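Local atomic coordinates of aminopeptidase C (Lactobacillus rhamnosus, PDB entry 4K7C), a protein that probably acts as a papain-like cysteine aminopeptidase, removing residues from the N-termini of peptides. Residues A[223-228]-A[240-245]. Numbering follows the deposited sequence.
Sequences PTKFDF and DRELTP
Leu243 CB lies over one face of the Phe226 ring, 4.2 Å from its centroid, which qualifies as a CH-pi contact. At the ring edge, near its plane, lies Pro245 N, 3.8 Å from Phe226 CE1. Phe226 reaches this place because chi1 of 55° sets CG between the backbone N and the carbonyl carbon, which brings the ring's end close to Leu243 and Pro245. Leu243 CD1 also packs on Phe228 CB at 3.7 Å, and Phe248 and Tyr252 of helix 245-253 pack against the face that carries Phe226, Phe228 and Leu243. Asp227 uses both oxygens. Asp227 OD1 accepts a 2.9 Å hydrogen bond from Glu242 N, met nearly along its C-O axis. Asp227 OD2 meets Arg241 NE at the guanidinium edge in a salt bridge whose hydrogen bond is weak, at 3.4 Å, the two planes standing 87° apart. Arg241 has a further salt bridge to Asp375 of a second subunit. Lys225 and Glu242 run side by side, and Lys225 NZ makes a 2.8 Å salt bridge to Glu242 OE1. Two antiparallel hydrogen-bonded pairs, Phe226 with Leu243 and Phe228 with Asp240, bracket a one-residue shift where Asp227 faces both Arg241 and Glu242; at Glu242, phi 55°, the chain turns a corner. Such geometry identifies a beta bulge in a two-stranded hairpin, leading through N-cap Thr244 into helix 245-253.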
ATOM      1  N   PRO A 223      26.832  -8.723 -26.260  1.00 19.28           N
ATOM      2  CA  PRO A 223      26.579  -9.092 -27.628  1.00 22.24           C
ATOM      3  C   PRO A 223      27.773  -8.767 -28.583  1.00 21.21           C
ATOM      4  O   PRO A 223      28.521  -7.867 -28.345  1.00 18.85           O
ATOM      5  CB  PRO A 223      25.392  -8.222 -28.012  1.00 23.99           C
ATOM      6  CG  PRO A 223      25.336  -7.155 -26.981  1.00 22.86           C
ATOM      7  CD  PRO A 223      25.898  -7.711 -25.751  1.00 20.39           C
ATOM      8  N   THR A 224      27.916  -9.550 -29.641  1.00 20.71           N
ATOM      9  CA  THR A 224      28.897  -9.302 -30.664  1.00 20.87           C
ATOM     10  C   THR A 224      28.282  -9.012 -32.076  1.00 19.55           C
ATOM     11  O   THR A 224      28.895  -8.370 -32.925  1.00 20.39           O
ATOM     12  CB  THR A 224      29.836 -10.533 -30.802  1.00 22.63           C
ATOM     13  OG1 THR A 224      29.051 -11.727 -30.972  1.00 23.77           O
ATOM     14  CG2 THR A 224      30.747 -10.673 -29.549  1.00 24.32           C
ATOM     15  N   LYS A 225      27.094  -9.475 -32.319  1.00 18.00           N
ATOM     16  CA  LYS A 225      26.430  -9.329 -33.607  0.50 21.24           C
ATOM     17  C   LYS A 225      24.919  -9.327 -33.396  1.00 21.15           C
ATOM     18  O   LYS A 225      24.385 -10.225 -32.701  1.00 20.83           O
ATOM     19  CB  LYS A 225      26.816 -10.519 -34.463  0.50 23.56           C
ATOM     20  CG  LYS A 225      26.140 -10.534 -35.810  0.50 26.96           C
ATOM     21  CD  LYS A 225      26.787 -11.546 -36.730  0.50 31.32           C
ATOM     22  CE  LYS A 225      25.813 -12.655 -37.056  0.50 32.61           C
ATOM     23  NZ  LYS A 225      26.448 -13.502 -38.093  0.50 34.13           N
ATOM     24  N   PHE A 226      24.197  -8.360 -33.963  1.00 19.21           N
ATOM     25  CA  PHE A 226      22.725  -8.384 -33.782  1.00 19.05           C
ATOM     26  C   PHE A 226      22.028  -7.676 -34.932  1.00 19.66           C
ATOM     27  O   PHE A 226      22.631  -6.833 -35.648  1.00 19.44           O
ATOM     28  CB  PHE A 226      22.376  -7.664 -32.472  1.00 16.94           C
ATOM     29  CG  PHE A 226      22.926  -6.238 -32.400  1.00 17.50           C
ATOM     30  CD1 PHE A 226      24.231  -6.002 -32.021  1.00 19.73           C
ATOM     31  CD2 PHE A 226      22.169  -5.209 -32.733  1.00 16.18           C
ATOM     32  CE1 PHE A 226      24.754  -4.704 -31.985  1.00 17.40           C
ATOM     33  CE2 PHE A 226      22.627  -3.902 -32.678  1.00 15.81           C
ATOM     34  CZ  PHE A 226      23.949  -3.635 -32.302  1.00 16.55           C
ATOM     35  N   ASP A 227      20.743  -7.952 -35.069  1.00 20.79           N
ATOM     36  CA  ASP A 227      19.847  -7.190 -35.943  1.00 23.03           C
ATOM     37  C   ASP A 227      19.127  -6.106 -35.159  1.00 23.63           C
ATOM     38  O   ASP A 227      18.815  -6.309 -33.972  1.00 26.59           O
ATOM     39  CB  ASP A 227      18.821  -8.101 -36.561  1.00 24.03           C
ATOM     40  CG  ASP A 227      19.380  -9.061 -37.545  1.00 27.56           C
ATOM     41  OD1 ASP A 227      20.586  -9.060 -37.910  1.00 29.71           O
ATOM     42  OD2 ASP A 227      18.523  -9.841 -38.025  1.00 29.96           O
ATOM     43  N   PHE A 228      18.902  -4.963 -35.790  1.00 25.74           N
ATOM     44  CA  PHE A 228      18.220  -3.826 -35.175  1.00 22.02           C
ATOM     45  C   PHE A 228      16.945  -3.571 -35.989  1.00 24.27           C
ATOM     46  O   PHE A 228      17.051  -3.297 -37.184  1.00 24.20           O
ATOM     47  CB  PHE A 228      19.140  -2.657 -35.250  1.00 22.11           C
ATOM     48  CG  PHE A 228      18.617  -1.371 -34.626  1.00 21.59           C
ATOM     49  CD1 PHE A 228      17.901  -1.382 -33.435  1.00 23.77           C
ATOM     50  CD2 PHE A 228      18.932  -0.177 -35.191  1.00 21.50           C
ATOM     51  CE1 PHE A 228      17.444  -0.204 -32.872  1.00 22.83           C
ATOM     52  CE2 PHE A 228      18.548   1.021 -34.603  1.00 24.22           C
ATOM     53  CZ  PHE A 228      17.798   0.997 -33.440  1.00 24.29           C
ATOM     54  N   ASP A 240      17.993  -3.394 -39.815  1.00 20.32           N
ATOM     55  CA  ASP A 240      19.388  -3.262 -40.142  1.00 23.09           C
ATOM     56  C   ASP A 240      20.046  -4.544 -39.573  1.00 23.45           C
ATOM     57  O   ASP A 240      20.005  -4.810 -38.367  1.00 26.41           O
ATOM     58  CB  ASP A 240      19.900  -1.974 -39.535  1.00 25.16           C
ATOM     59  CG  ASP A 240      21.235  -1.551 -40.027  1.00 32.92           C
ATOM     60  OD1 ASP A 240      21.919  -2.355 -40.684  1.00 33.10           O
ATOM     61  OD2 ASP A 240      21.612  -0.399 -39.672  1.00 29.90           O
ATOM     62  N   ARG A 241      20.573  -5.394 -40.464  1.00 23.23           N
ATOM     63  CA  ARG A 241      21.060  -6.698 -40.103  1.00 22.27           C
ATOM     64  C   ARG A 241      22.552  -6.869 -39.874  1.00 22.21           C
ATOM     65  O   ARG A 241      23.351  -6.135 -40.431  1.00 24.23           O
ATOM     66  CB  ARG A 241      20.525  -7.693 -41.119  1.00 26.02           C
ATOM     67  CG  ARG A 241      18.972  -7.686 -41.099  1.00 28.96           C
ATOM     68  CD  ARG A 241      18.452  -8.654 -42.058  1.00 35.32           C
ATOM     69  NE  ARG A 241      18.380  -9.957 -41.432  1.00 33.84           N
ATOM     70  CZ  ARG A 241      17.904 -11.006 -42.097  1.00 39.65           C
ATOM     71  NH1 ARG A 241      17.876 -12.183 -41.516  1.00 36.99           N
ATOM     72  NH2 ARG A 241      17.460 -10.839 -43.341  1.00 41.00           N
ATOM     73  N   GLU A 242      22.900  -7.794 -38.990  1.00 21.69           N
ATOM     74  CA  GLU A 242      24.276  -8.157 -38.715  1.00 23.96           C
ATOM     75  C   GLU A 242      25.216  -6.974 -38.318  1.00 24.18           C
ATOM     76  O   GLU A 242      26.359  -6.855 -38.727  1.00 22.73           O
ATOM     77  CB  GLU A 242      24.802  -8.830 -39.961  1.00 32.89           C
ATOM     78  CG  GLU A 242      23.903  -9.973 -40.368  1.00 35.70           C
ATOM     79  CD  GLU A 242      24.744 -11.101 -40.784  1.00 47.46           C
ATOM     80  OE1 GLU A 242      24.876 -12.025 -39.944  1.00 67.16           O
ATOM     81  OE2 GLU A 242      25.338 -10.969 -41.887  1.00 49.05           O
ATOM     82  N   LEU A 243      24.678  -6.088 -37.513  1.00 18.83           N
ATOM     83  CA  LEU A 243      25.461  -5.028 -36.892  1.00 18.78           C
ATOM     84  C   LEU A 243      26.356  -5.640 -35.804  1.00 16.42           C
ATOM     85  O   LEU A 243      26.061  -6.712 -35.228  1.00 17.36           O
ATOM     86  CB  LEU A 243      24.523  -3.991 -36.327  1.00 18.98           C
ATOM     87  CG  LEU A 243      23.717  -3.088 -37.256  1.00 22.93           C
ATOM     88  CD1 LEU A 243      22.587  -2.420 -36.513  1.00 25.33           C
ATOM     89  CD2 LEU A 243      24.623  -2.050 -37.861  1.00 24.93           C
ATOM     90  N   THR A 244      27.485  -4.931 -35.518  1.00 16.09           N
ATOM     91  CA  THR A 244      28.247  -5.175 -34.323  1.00 15.56           C
ATOM     92  C   THR A 244      28.054  -3.925 -33.404  1.00 14.68           C
ATOM     93  O   THR A 244      27.553  -2.866 -33.872  1.00 17.90           O
ATOM     94  CB  THR A 244      29.710  -5.463 -34.570  1.00 17.53           C
ATOM     95  OG1 THR A 244      30.382  -4.215 -34.791  1.00 17.65           O
ATOM     96  CG2 THR A 244      29.902  -6.405 -35.703  1.00 20.09           C
ATOM     97  N   PRO A 245      28.499  -4.010 -32.126  1.00 16.41           N
ATOM     98  CA  PRO A 245      28.467  -2.805 -31.257  1.00 16.54           C
ATOM     99  C   PRO A 245      29.261  -1.664 -31.877  1.00 16.26           C
ATOM    100  O   PRO A 245      28.886  -0.487 -31.808  1.00 16.95           O
ATOM    101  CB  PRO A 245      29.047  -3.333 -29.930  1.00 17.73           C
ATOM    102  CG  PRO A 245      28.531  -4.764 -29.892  1.00 17.79           C
ATOM    103  CD  PRO A 245      28.778  -5.221 -31.336  1.00 16.27           C
TER